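Local coordinates for uncharacterized protein (Pectobacterium atrosepticum, PDB 3ESI) that is of unknown function but carries an ApeI dehydratase-like hotdog domain, so it may act on acyl thioesters as relatives of that fold do, at residues E16-P28 with I78-A92. Sequence-based numbering, arbitrary orientation.
Sequences ETSQVELMLQVDP and ILPGKTLRLVLIWHA
Just beyond the end of strand 17-25, Val26 meshes with Leu84 of the antiparallel partner 83-91. CG2 of Val26 nests against both Leu84 CD1 (3.7 Å) and Ile78 CG2, which meet it from one side; its CG1, anti to the backbone N (chi1 176°), points at the 79-82 turn. Farther along, Leu24 crosses to the next rung and rests CD1 on Leu86 CB at 4.0 Å. Val20 and Leu88 run side by side. Tyr55 of helix 45-59 packs on Leu22 and Leu88, so this apolar face is the one wrapped round the central helix, as in hotdog folds.

The other face is more polar. Glu21 reaches out extended; Arg85, bent at chi3, brings its guanidinium edge to it in a salt bridge, NH1 of Arg85 2.7 Å from OE2 of Glu21. The bond is not straight, the carboxylate and guanidinium planes standing 75° apart, and Arg85 NH2 pairs with Glu109. Gln19 CG lies alongside Ile89 CG1 (3.6 Å), and Met23 CG crosses Thr83 CG2. Gln25 folds back at chi2 (69°), where OE1 accepts from Thr83 OG1 at 2.7 Å and NE2 donates weakly to Gly81 O. Thr17 CG2 sits over the His91 ring, a CH-pi contact.

Ser18-Trp90, Val20-Leu88, Leu22-Leu86 and Leu24-Leu84 each exchange two backbone hydrogen bonds. At the Val26 end, Val26 N to Lys82 O and Gly81 N to Val26 O (2.6 Å) carry the pairing into the type II turn, where Pro28 CG lies against Gly81. The ladder thus joins the strands, while the Glu21 and Arg85 charges probably offset each other in part.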
loop_
_atom_site.group_PDB
_atom_site.type_symbol
_atom_site.label_atom_id
_atom_site.label_comp_id
_atom_site.label_asym_id
_atom_site.label_seq_id
_atom_site.Cartn_x
_atom_site.Cartn_y
_atom_site.Cartn_z
ATOM N N GLU A 16 28.875 8.561 -25.226
ATOM C CA GLU A 16 27.430 8.559 -25.452
ATOM C C GLU A 16 26.627 8.709 -24.160
ATOM O O GLU A 16 25.469 9.149 -24.191
ATOM C CB GLU A 16 27.004 7.258 -26.146
ATOM C CG GLU A 16 28.116 6.553 -26.919
ATOM C CD GLU A 16 29.156 5.929 -26.002
ATOM O OE1 GLU A 16 30.131 5.340 -26.518
ATOM O OE2 GLU A 16 28.997 6.028 -24.766
ATOM N N THR A 17 27.239 8.340 -23.034
ATOM C CA THR A 17 26.572 8.415 -21.733
ATOM C C THR A 17 26.782 9.733 -20.996
ATOM O O THR A 17 27.909 10.204 -20.869
ATOM C CB THR A 17 27.044 7.293 -20.779
ATOM O OG1 THR A 17 28.386 7.561 -20.359
ATOM C CG2 THR A 17 26.997 5.942 -21.468
ATOM N N SER A 18 25.683 10.311 -20.514
ATOM C CA SER A 18 25.708 11.550 -19.744
ATOM C C SER A 18 25.448 11.198 -18.284
ATOM O O SER A 18 24.858 10.162 -17.986
ATOM C CB SER A 18 24.626 12.507 -20.227
ATOM O OG SER A 18 24.932 13.008 -21.505
ATOM N N GLN A 19 25.887 12.053 -17.371
ATOM C CA GLN A 19 25.689 11.791 -15.953
ATOM C C GLN A 19 25.428 13.065 -15.167
ATOM O O GLN A 19 25.958 14.134 -15.476
ATOM C CB GLN A 19 26.910 11.077 -15.359
ATOM C CG GLN A 19 27.201 9.732 -16.001
ATOM C CD GLN A 19 28.699 9.421 -16.112
ATOM O OE1 GLN A 19 29.339 9.012 -15.138
ATOM N NE2 GLN A 19 29.259 9.621 -17.311
ATOM N N VAL A 20 24.586 12.940 -14.153
ATOM C CA VAL A 20 24.267 14.051 -13.282
ATOM C C VAL A 20 24.071 13.447 -11.902
ATOM O O VAL A 20 23.446 12.393 -11.752
ATOM C CB VAL A 20 22.983 14.799 -13.724
ATOM C CG1 VAL A 20 21.756 13.904 -13.577
ATOM C CG2 VAL A 20 22.830 16.069 -12.902
ATOM N N GLU A 21 24.644 14.095 -10.902
ATOM C CA GLU A 21 24.527 13.620 -9.543
ATOM C C GLU A 21 23.822 14.673 -8.724
ATOM O O GLU A 21 24.198 15.843 -8.757
ATOM C CB GLU A 21 25.904 13.354 -8.955
ATOM C CG GLU A 21 25.841 12.787 -7.556
ATOM C CD GLU A 21 27.194 12.357 -7.048
ATOM O OE1 GLU A 21 27.992 11.841 -7.866
ATOM O OE2 GLU A 21 27.453 12.512 -5.836
ATOM N N LEU A 22 22.785 14.270 -8.008
ATOM C CA LEU A 22 22.064 15.214 -7.176
ATOM C C LEU A 22 22.073 14.785 -5.731
ATOM O O LEU A 22 22.155 13.599 -5.423
ATOM C CB LEU A 22 20.609 15.351 -7.623
ATOM C CG LEU A 22 20.338 16.081 -8.933
ATOM C CD1 LEU A 22 20.830 15.248 -10.102
ATOM C CD2 LEU A 22 18.852 16.326 -9.058
ATOM N N MET A 23 22.024 15.760 -4.836
ATOM C CA MET A 23 21.938 15.454 -3.418
ATOM C C MET A 23 20.535 15.965 -3.151
ATOM O O MET A 23 20.226 17.119 -3.452
ATOM C CB MET A 23 22.980 16.229 -2.605
ATOM C CG MET A 23 23.027 15.818 -1.134
ATOM S SD MET A 23 24.444 16.481 -0.206
ATOM C CE MET A 23 25.736 15.228 -0.694
ATOM N N LEU A 24 19.675 15.097 -2.633
ATOM C CA LEU A 24 18.283 15.471 -2.376
ATOM C C LEU A 24 17.885 15.229 -0.924
ATOM O O LEU A 24 18.445 14.368 -0.235
ATOM C CB LEU A 24 17.347 14.665 -3.292
ATOM C CG LEU A 24 17.786 14.517 -4.748
ATOM C CD1 LEU A 24 16.883 13.531 -5.457
ATOM C CD2 LEU A 24 17.760 15.846 -5.437
ATOM N N GLN A 25 16.920 16.003 -0.455
ATOM C CA GLN A 25 16.453 15.843 0.910
ATOM C C GLN A 25 14.995 15.443 0.838
ATOM O O GLN A 25 14.192 16.099 0.155
ATOM C CB GLN A 25 16.618 17.152 1.691
ATOM C CG GLN A 25 16.080 17.129 3.126
ATOM C CD GLN A 25 16.880 16.230 4.075
ATOM O OE1 GLN A 25 18.035 15.866 3.799
ATOM N NE2 GLN A 25 16.271 15.887 5.218
ATOM N N VAL A 26 14.667 14.345 1.512
ATOM C CA VAL A 26 13.304 13.846 1.544
ATOM C C VAL A 26 12.565 14.573 2.659
ATOM O O VAL A 26 12.660 14.219 3.830
ATOM C CB VAL A 26 13.282 12.335 1.797
ATOM C CG1 VAL A 26 11.848 11.846 1.928
ATOM C CG2 VAL A 26 13.998 11.631 0.668
ATOM N N ASP A 27 11.825 15.597 2.269
ATOM C CA ASP A 27 11.071 16.436 3.182
ATOM C C ASP A 27 9.930 15.728 3.921
ATOM O O ASP A 27 9.006 15.209 3.300
ATOM C CB ASP A 27 10.509 17.611 2.398
ATOM C CG ASP A 27 10.117 18.761 3.281
ATOM O OD1 ASP A 27 9.510 19.716 2.750
ATOM O OD2 ASP A 27 10.426 18.719 4.491
ATOM N N PRO A 28 9.977 15.721 5.264
ATOM C CA PRO A 28 8.969 15.097 6.130
ATOM C C PRO A 28 7.561 15.612 5.866
ATOM O O PRO A 28 6.594 14.983 6.259
ATOM C CB PRO A 28 9.430 15.480 7.535
ATOM C CG PRO A 28 10.925 15.586 7.384
ATOM C CD PRO A 28 11.054 16.323 6.072
ATOM N N ILE A 78 13.219 4.316 2.033
ATOM C CA ILE A 78 13.654 5.688 2.211
ATOM C C ILE A 78 12.654 6.360 3.147
ATOM O O ILE A 78 11.490 6.532 2.803
ATOM C CB ILE A 78 13.689 6.407 0.856
ATOM C CG1 ILE A 78 14.699 5.703 -0.061
ATOM C CG2 ILE A 78 14.052 7.866 1.045
ATOM C CD1 ILE A 78 14.805 6.265 -1.461
ATOM N N LEU A 79 13.110 6.729 4.340
ATOM C CA LEU A 79 12.240 7.355 5.327
ATOM C C LEU A 79 12.211 8.873 5.215
ATOM O O LEU A 79 13.073 9.481 4.594
ATOM C CB LEU A 79 12.684 6.971 6.741
ATOM C CG LEU A 79 12.944 5.488 7.000
ATOM C CD1 LEU A 79 13.169 5.273 8.495
ATOM C CD2 LEU A 79 11.770 4.657 6.505
ATOM N N PRO A 80 11.204 9.502 5.828
ATOM C CA PRO A 80 11.067 10.957 5.804
ATOM C C PRO A 80 12.270 11.591 6.505
ATOM O O PRO A 80 12.717 11.096 7.542
ATOM C CB PRO A 80 9.775 11.193 6.581
ATOM C CG PRO A 80 8.995 9.956 6.335
ATOM C CD PRO A 80 10.045 8.877 6.482
ATOM N N GLY A 81 12.796 12.675 5.940
ATOM C CA GLY A 81 13.939 13.351 6.540
ATOM C C GLY A 81 15.318 12.839 6.144
ATOM O O GLY A 81 16.310 13.305 6.689
ATOM N N LYS A 82 15.402 11.897 5.202
ATOM C CA LYS A 82 16.702 11.358 4.790
ATOM C C LYS A 82 17.355 12.154 3.683
ATOM O O LYS A 82 16.680 12.818 2.898
ATOM C CB LYS A 82 16.570 9.910 4.319
ATOM C CG LYS A 82 16.187 8.935 5.406
ATOM C CD LYS A 82 17.202 8.935 6.525
ATOM C CE LYS A 82 16.774 8.008 7.653
ATOM N NZ LYS A 82 17.756 8.013 8.763
ATOM N N THR A 83 18.681 12.083 3.630
ATOM C CA THR A 83 19.452 12.774 2.595
ATOM C C THR A 83 19.850 11.708 1.579
ATOM O O THR A 83 20.345 10.641 1.951
ATOM C CB THR A 83 20.701 13.452 3.197
ATOM O OG1 THR A 83 20.278 14.439 4.145
ATOM C CG2 THR A 83 21.532 14.130 2.116
ATOM N N LEU A 84 19.618 11.992 0.302
ATOM C CA LEU A 84 19.909 11.024 -0.754
ATOM C C LEU A 84 20.824 11.508 -1.862
ATOM O O LEU A 84 20.823 12.686 -2.227
ATOM C CB LEU A 84 18.611 10.568 -1.432
ATOM C CG LEU A 84 17.410 10.061 -0.631
ATOM C CD1 LEU A 84 16.232 9.799 -1.592
ATOM C CD2 LEU A 84 17.792 8.789 0.123
ATOM N N ARG A 85 21.601 10.581 -2.404
ATOM C CA ARG A 85 22.441 10.884 -3.548
ATOM C C ARG A 85 21.709 10.182 -4.708
ATOM O O ARG A 85 21.335 9.013 -4.606
ATOM C CB ARG A 85 23.856 10.296 -3.402
ATOM C CG ARG A 85 24.811 10.786 -4.495
ATOM C CD ARG A 85 26.013 9.864 -4.701
ATOM N NE ARG A 85 26.803 9.643 -3.490
ATOM C CZ ARG A 85 27.470 10.589 -2.825
ATOM N NH1 ARG A 85 27.459 11.855 -3.237
ATOM N NH2 ARG A 85 28.155 10.264 -1.737
ATOM N N LEU A 86 21.470 10.909 -5.786
ATOM C CA LEU A 86 20.809 10.355 -6.949
ATOM C C LEU A 86 21.757 10.446 -8.136
ATOM O O LEU A 86 22.172 11.539 -8.524
ATOM C CB LEU A 86 19.530 11.135 -7.271
ATOM C CG LEU A 86 18.887 10.697 -8.597
ATOM C CD1 LEU A 86 18.474 9.239 -8.479
ATOM C CD2 LEU A 86 17.665 11.559 -8.945
ATOM N N VAL A 87 22.111 9.300 -8.701
ATOM C CA VAL A 87 22.984 9.267 -9.871
ATOM C C VAL A 87 22.175 8.789 -11.083
ATOM O O VAL A 87 21.555 7.719 -11.044
ATOM C CB VAL A 87 24.189 8.296 -9.665
ATOM C CG1 VAL A 87 25.074 8.289 -10.903
ATOM C CG2 VAL A 87 25.009 8.711 -8.449
ATOM N N LEU A 88 22.179 9.598 -12.142
ATOM C CA LEU A 88 21.480 9.296 -13.394
ATOM C C LEU A 88 22.491 9.194 -14.536
ATOM O O LEU A 88 23.280 10.121 -14.746
ATOM C CB LEU A 88 20.499 10.416 -13.753
ATOM C CG LEU A 88 19.083 10.475 -13.184
ATOM C CD1 LEU A 88 19.075 10.052 -11.735
ATOM C CD2 LEU A 88 18.554 11.896 -13.350
ATOM N N ILE A 89 22.453 8.087 -15.279
ATOM C CA ILE A 89 23.349 7.881 -16.422
ATOM C C ILE A 89 22.501 7.606 -17.665
ATOM O O ILE A 89 21.712 6.659 -17.683
ATOM C CB ILE A 89 24.285 6.674 -16.194
ATOM C CG1 ILE A 89 25.169 6.919 -14.965
ATOM C CG2 ILE A 89 25.142 6.445 -17.430
ATOM C CD1 ILE A 89 25.932 5.692 -14.497
ATOM N N TRP A 90 22.650 8.423 -18.702
ATOM C CA TRP A 90 21.863 8.215 -19.910
ATOM C C TRP A 90 22.662 7.916 -21.160
ATOM O O TRP A 90 23.487 8.722 -21.598
ATOM C CB TRP A 90 20.959 9.411 -20.202
ATOM C CG TRP A 90 20.058 9.156 -21.381
ATOM C CD1 TRP A 90 19.208 8.092 -21.554
ATOM C CD2 TRP A 90 19.909 9.978 -22.537
ATOM N NE1 TRP A 90 18.540 8.207 -22.751
ATOM C CE2 TRP A 90 18.952 9.355 -23.374
ATOM C CE3 TRP A 90 20.488 11.182 -22.948
ATOM C CZ2 TRP A 90 18.566 9.897 -24.599
ATOM C CZ3 TRP A 90 20.106 11.725 -24.167
ATOM C CH2 TRP A 90 19.151 11.080 -24.981
ATOM N N HIS A 91 22.372 6.760 -21.746
ATOM C CA HIS A 91 23.026 6.290 -22.964
ATOM C C HIS A 91 22.027 6.415 -24.120
ATOM O O HIS A 91 21.246 5.505 -24.368
ATOM C CB HIS A 91 23.445 4.828 -22.767
ATOM C CG HIS A 91 24.390 4.316 -23.809
ATOM N ND1 HIS A 91 25.168 3.195 -23.615
ATOM C CD2 HIS A 91 24.678 4.766 -25.053
ATOM C CE1 HIS A 91 25.896 2.978 -24.695
ATOM N NE2 HIS A 91 25.617 3.917 -25.582
ATOM N N ALA A 92 22.048 7.550 -24.814
ATOM C CA ALA A 92 21.131 7.790 -25.923
ATOM C C ALA A 92 21.215 6.716 -27.010
ATOM O O ALA A 92 20.284 6.544 -27.809
ATOM C CB ALA A 92 21.395 9.155 -26.523
#